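Local coordinates for protein ribonuclease-like 3 (Danio rerio, PDB 2VQ9) that cleaves RNA as a secreted ribonuclease of the pancreatic family, promotes angiogenesis, and kills Gram-negative bacteria strongly without needing its RNase activity, at residues Arg54-Phe59 with Glu67-Ile72; Asn77-Val82 with Arg128-Ala133. All blocks are in the same frame, centred on the assembly; numbering follows the deposited sequence. Where two conformers were deposited one is given.

Interaction 1: Arg54-Phe59 with Glu67-Ile72; sequences RRITRF and EVNTFI. Unlike the reference sequence in segment 54-59: Arg55 (reference Gly).
Ile56 meets Phe71 in an apolar contact that joins the loop following helix 47-53 to strand 68-72. The two side chains come from opposite directions, and the Ile56 methyl CD1 sits at the ring edge, 3.5 Å from Phe71 CZ. With CG1 lying anti to the carbonyl carbon (chi1 -67°) and CD1 extended beyond it, the isoleucine presents its long branch to the ring while CG2 turns to Asn69, 4.1 Å from its CG. One face of the Phe71 ring is covered from within its own strand: Asn69 ND2 stands 3.3 Å above the plane, toward the rim. Met51 of helix 47-53 packs on Ile56, Asn69 and Phe71 alike.

Lys66, Asn69, Thr70 and Phe71 belong to the Cys-Lys-x-x-Asn-Thr-Phe signature of pancreatic ribonucleases, and Lys66 to Thr70 bind substrate. Helix 47-53 ends in a Schellman motif, with Arg55 at positive phi (52°).

Polar groups lie around the apolar contact. The Asn69 amide is held at both ends, ND2 giving to Gln36 O and OD1 accepting from Lys66 NZ, which fixes its rotation beside the catalytic His37. Arg54 only lies beside the Phe71 ring, NH1 4.0 Å from CE1 and the two planes 87° apart, while its hydrogen bonds go to Thr35 O and Val38 O. At the exposed end Arg58 NH2 and Glu67 OE2 form a salt bridge, modelled at 2.8 Å; OE2 lies over a guanidinium face and is placed too close to it, leaving the detailed geometry doubtful.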
# COMPACT_ATOMS: atom_id res chain seq x y z
N ARG A 54 -10.00 6.88 -5.27
CA ARG A 54 -10.05 6.30 -3.92
C ARG A 54 -9.98 7.33 -2.83
O ARG A 54 -10.12 6.99 -1.66
CB ARG A 54 -8.97 5.23 -3.72
CG ARG A 54 -9.09 4.07 -4.69
CD ARG A 54 -8.05 3.00 -4.37
NE ARG A 54 -8.22 1.81 -5.22
CZ ARG A 54 -7.64 0.65 -4.95
NH1 ARG A 54 -6.83 0.54 -3.89
NH2 ARG A 54 -7.85 -0.41 -5.75
N ARG A 55 -9.78 8.58 -3.21
CA ARG A 55 -9.66 9.71 -2.27
C ARG A 55 -8.63 9.46 -1.17
O ARG A 55 -8.91 9.55 0.04
CB ARG A 55 -11.04 10.12 -1.71
CG ARG A 55 -11.13 11.60 -1.30
CD ARG A 55 -12.51 11.95 -0.74
NE ARG A 55 -12.61 13.35 -0.25
CZ ARG A 55 -12.30 13.74 0.98
NH1 ARG A 55 -11.84 12.85 1.84
NH2 ARG A 55 -12.43 15.02 1.35
N ILE A 56 -7.43 9.10 -1.59
CA ILE A 56 -6.36 8.79 -0.63
C ILE A 56 -5.74 10.09 -0.18
O ILE A 56 -5.31 10.89 -1.01
CB ILE A 56 -5.33 7.82 -1.25
CG1 ILE A 56 -6.03 6.45 -1.49
CG2 ILE A 56 -4.11 7.68 -0.33
CD1 ILE A 56 -5.34 5.53 -2.56
N THR A 57 -5.74 10.32 1.13
CA THR A 57 -5.40 11.62 1.70
C THR A 57 -4.28 11.57 2.72
O THR A 57 -3.98 10.50 3.28
CB THR A 57 -6.64 12.28 2.39
OG1 THR A 57 -7.17 11.38 3.38
CG2 THR A 57 -7.72 12.62 1.37
N ARG A 58 -3.69 12.73 2.98
CA ARG A 58 -2.62 12.88 3.96
C ARG A 58 -3.06 12.52 5.38
O ARG A 58 -2.37 11.77 6.09
CB ARG A 58 -2.10 14.33 3.92
CG ARG A 58 -0.81 14.54 4.66
CD ARG A 58 -0.25 15.90 4.35
NE ARG A 58 0.96 16.18 5.13
CZ ARG A 58 1.84 17.14 4.84
NH1 ARG A 58 1.67 17.91 3.77
NH2 ARG A 58 2.91 17.32 5.61
N PHE A 59 -4.23 13.04 5.77
CA PHE A 59 -4.77 12.85 7.10
C PHE A 59 -6.05 12.00 7.06
O PHE A 59 -6.65 11.86 6.00
CB PHE A 59 -5.02 14.21 7.78
CG PHE A 59 -3.81 15.12 7.80
CD1 PHE A 59 -2.75 14.87 8.67
CD2 PHE A 59 -3.72 16.20 6.94
CE1 PHE A 59 -1.62 15.69 8.68
CE2 PHE A 59 -2.60 17.04 6.95
CZ PHE A 59 -1.55 16.78 7.82
N GLU A 67 1.48 12.42 0.32
CA GLU A 67 2.75 12.74 -0.33
C GLU A 67 3.35 11.53 -1.02
O GLU A 67 3.86 11.63 -2.14
CB GLU A 67 3.75 13.34 0.68
CG GLU A 67 3.29 14.69 1.26
CD GLU A 67 4.11 15.14 2.49
OE1 GLU A 67 5.30 14.79 2.64
OE2 GLU A 67 3.55 15.86 3.33
N VAL A 68 3.33 10.41 -0.32
CA VAL A 68 3.88 9.17 -0.87
C VAL A 68 2.93 8.04 -0.55
O VAL A 68 2.48 7.89 0.61
CB VAL A 68 5.30 8.83 -0.26
CG1 VAL A 68 5.90 7.58 -0.96
CG2 VAL A 68 6.27 10.06 -0.41
N ASN A 69 2.65 7.22 -1.56
CA ASN A 69 1.72 6.11 -1.36
C ASN A 69 2.07 4.94 -2.23
O ASN A 69 2.25 5.09 -3.42
CB ASN A 69 0.26 6.51 -1.60
CG ASN A 69 -0.71 5.44 -1.10
OD1 ASN A 69 -0.72 5.17 0.10
ND2 ASN A 69 -1.48 4.78 -2.01
N THR A 70 2.14 3.76 -1.63
CA THR A 70 2.58 2.59 -2.37
C THR A 70 1.40 1.65 -2.62
O THR A 70 0.68 1.31 -1.68
CB THR A 70 3.67 1.84 -1.57
OG1 THR A 70 4.78 2.73 -1.35
CG2 THR A 70 4.17 0.58 -2.34
N PHE A 71 1.23 1.26 -3.88
CA PHE A 71 0.26 0.22 -4.24
C PHE A 71 0.93 -1.10 -4.54
O PHE A 71 1.88 -1.17 -5.33
CB PHE A 71 -0.57 0.61 -5.47
CG PHE A 71 -1.47 1.78 -5.24
CD1 PHE A 71 -2.66 1.63 -4.53
CD2 PHE A 71 -1.12 3.05 -5.73
CE1 PHE A 71 -3.51 2.71 -4.30
CE2 PHE A 71 -1.98 4.16 -5.52
CZ PHE A 71 -3.18 3.98 -4.78
N ILE A 72 0.42 -2.16 -3.91
CA ILE A 72 0.89 -3.49 -4.25
C ILE A 72 0.08 -3.95 -5.46
O ILE A 72 -1.16 -3.90 -5.43
CB ILE A 72 0.67 -4.44 -3.12
CG1 ILE A 72 1.37 -3.91 -1.85
CG2 ILE A 72 1.17 -5.84 -3.51
CD1 ILE A 72 0.80 -4.52 -0.55

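Interaction 2: Asn77-Val82 with Arg128-Ala133; sequences NHVRTV and RKIVVA
Val82 points toward strand 120-135 and touches two of its residues, its three side-chain carbons dividing the work of the contact. CB already takes part, 4.0 Å from Val132 CG2. From there CG1 lies anti to the backbone N (chi1 -177°) and goes to the same methyl, 3.7 Å from Val132 CG2, the closest approach between the segments. CG2, the other branch, turns toward the neighbouring inward-facing residue of the strand and comes within 4.1 Å of Ile130 CD1. One valine thus spans two residues that point from the same face of the strand, while Val131 between them points away. Val132 was modelled in two conformers, so its share of the packing is the less certain.

Ile130 reaches across with its long branch. Its CG1 is placed between the backbone N and the carbonyl carbon (chi1 59°), and the extended CD1 ends near both valines of 77-82, lying 4.2 Å from Val79 CG1. Phe33 of helix 27-37 touches Val79 and Val132, adding an aromatic neighbour from the N-terminal helix.

The arrangement is helix-on-sheet packing within the ribonuclease A fold. Immediately after each segment comes a cysteine of the Cys83-Cys134 disulfide, a covalent tie beside the aliphatic contact.

Backbone polarity is dealt with on each side separately: Val82 N bonds to Val79 O at 3.1 Å, His78 O accepts from both the N and OG1 of Thr81, and Ile130 pairs with Ser99. No hydrogen bond or charge crosses between the segments, and the four touching residues are all buried, so the contact rests on dispersion and the exclusion of water, and its fit on the shapes of the branched side chains.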
# COMPACT_ATOMS: atom_id res chain seq x y z
N ASN A 77 -7.08 -10.84 -1.50
CA ASN A 77 -6.93 -12.17 -0.93
C ASN A 77 -5.50 -12.69 -1.04
O ASN A 77 -5.01 -13.37 -0.12
CB ASN A 77 -7.91 -13.15 -1.59
CG ASN A 77 -9.33 -12.94 -1.11
OD1 ASN A 77 -9.60 -12.06 -0.30
ND2 ASN A 77 -10.25 -13.75 -1.62
N HIS A 78 -4.82 -12.34 -2.12
CA HIS A 78 -3.39 -12.69 -2.30
C HIS A 78 -2.53 -11.95 -1.27
O HIS A 78 -1.73 -12.58 -0.55
CB HIS A 78 -2.96 -12.35 -3.72
CG HIS A 78 -1.57 -12.76 -4.07
ND1 HIS A 78 -0.97 -12.37 -5.25
CD2 HIS A 78 -0.63 -13.47 -3.40
CE1 HIS A 78 0.26 -12.86 -5.31
NE2 HIS A 78 0.48 -13.54 -4.20
N VAL A 79 -2.70 -10.63 -1.16
CA VAL A 79 -1.93 -9.88 -0.15
C VAL A 79 -2.19 -10.39 1.29
O VAL A 79 -1.27 -10.48 2.12
CB VAL A 79 -2.15 -8.37 -0.27
CG1 VAL A 79 -1.44 -7.62 0.90
CG2 VAL A 79 -1.64 -7.87 -1.63
N ARG A 80 -3.44 -10.73 1.60
CA ARG A 80 -3.78 -11.31 2.91
C ARG A 80 -2.93 -12.48 3.35
O ARG A 80 -2.69 -12.66 4.55
CB ARG A 80 -5.23 -11.76 2.93
CG ARG A 80 -6.18 -10.73 3.41
CD ARG A 80 -7.34 -11.42 4.08
NE ARG A 80 -8.28 -11.94 3.11
CZ ARG A 80 -9.01 -13.03 3.31
NH1 ARG A 80 -8.91 -13.72 4.45
NH2 ARG A 80 -9.85 -13.43 2.36
N THR A 81 -2.48 -13.28 2.39
CA THR A 81 -1.73 -14.50 2.72
C THR A 81 -0.39 -14.21 3.39
O THR A 81 0.22 -15.12 3.94
CB THR A 81 -1.45 -15.38 1.48
OG1 THR A 81 -0.56 -14.70 0.59
CG2 THR A 81 -2.75 -15.74 0.76
N VAL A 82 0.07 -12.96 3.33
CA VAL A 82 1.28 -12.58 4.03
C VAL A 82 1.07 -12.73 5.54
O VAL A 82 2.02 -13.01 6.27
CB VAL A 82 1.78 -11.17 3.63
CG1 VAL A 82 3.08 -10.83 4.33
CG2 VAL A 82 2.00 -11.12 2.12
N ARG A 128 9.70 -6.18 -4.78
CA ARG A 128 10.17 -6.23 -3.38
C ARG A 128 9.46 -7.30 -2.59
O ARG A 128 8.37 -7.70 -2.93
CB ARG A 128 9.92 -4.89 -2.66
CG ARG A 128 10.18 -3.60 -3.46
CD ARG A 128 10.35 -2.38 -2.54
NE ARG A 128 10.92 -1.23 -3.26
CZ ARG A 128 11.41 -0.13 -2.70
NH1 ARG A 128 11.44 0.01 -1.37
NH2 ARG A 128 11.87 0.86 -3.47
N LYS A 129 10.07 -7.72 -1.48
CA LYS A 129 9.28 -8.39 -0.46
C LYS A 129 8.56 -7.31 0.35
O LYS A 129 9.14 -6.28 0.72
CB LYS A 129 10.16 -9.22 0.44
CG LYS A 129 11.09 -10.08 -0.35
CD LYS A 129 10.57 -11.45 -0.57
CE LYS A 129 11.73 -12.36 -0.23
NZ LYS A 129 12.45 -11.60 0.86
N ILE A 130 7.28 -7.53 0.61
CA ILE A 130 6.51 -6.50 1.28
C ILE A 130 6.43 -6.82 2.77
O ILE A 130 6.37 -7.99 3.15
CB ILE A 130 5.10 -6.37 0.65
CG1 ILE A 130 4.30 -7.67 0.71
CG2 ILE A 130 5.22 -5.89 -0.81
CD1 ILE A 130 2.76 -7.49 0.30
N VAL A 131 6.44 -5.76 3.57
CA VAL A 131 6.33 -5.85 5.01
C VAL A 131 5.01 -5.21 5.40
O VAL A 131 4.78 -4.01 5.16
CB VAL A 131 7.53 -5.16 5.73
CG1 VAL A 131 7.40 -5.33 7.24
CG2 VAL A 131 8.86 -5.74 5.20
N VAL A 132 4.14 -6.01 6.00
CA VAL A 132 2.82 -5.58 6.40
C VAL A 132 2.65 -5.83 7.90
O VAL A 132 3.20 -6.80 8.43
CB VAL A 132 1.72 -6.32 5.52
CG1 VAL A 132 1.95 -6.06 4.01
CG2 VAL A 132 1.69 -7.79 5.82
N ALA A 133 1.93 -4.94 8.59
CA ALA A 133 1.41 -5.21 9.93
C ALA A 133 0.14 -6.01 9.81
O ALA A 133 -0.78 -5.67 9.03
CB ALA A 133 1.17 -3.91 10.71

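How the interactions relate
Interaction 1 and interaction 2 follow each other along the chain, on opposite sides of its centre, with their own centres about 17 Å apart. Ile72, at the end of strand 68-72, bridges them: its CD1 packs 3.7 Å from Ile130 CD1 and its CG2 lies 3.9 Å from Val79 CG2. Both contacts reach the same antiparallel sheet, and each comes near a different catalytic histidine. In interaction 1 the Asn69 side chain is about 3 Å from that of His37, the proton acceptor. In interaction 2 the Val132 side chain is about 7 Å from that of His141, the proton donor, so this apolar packing lies near the site.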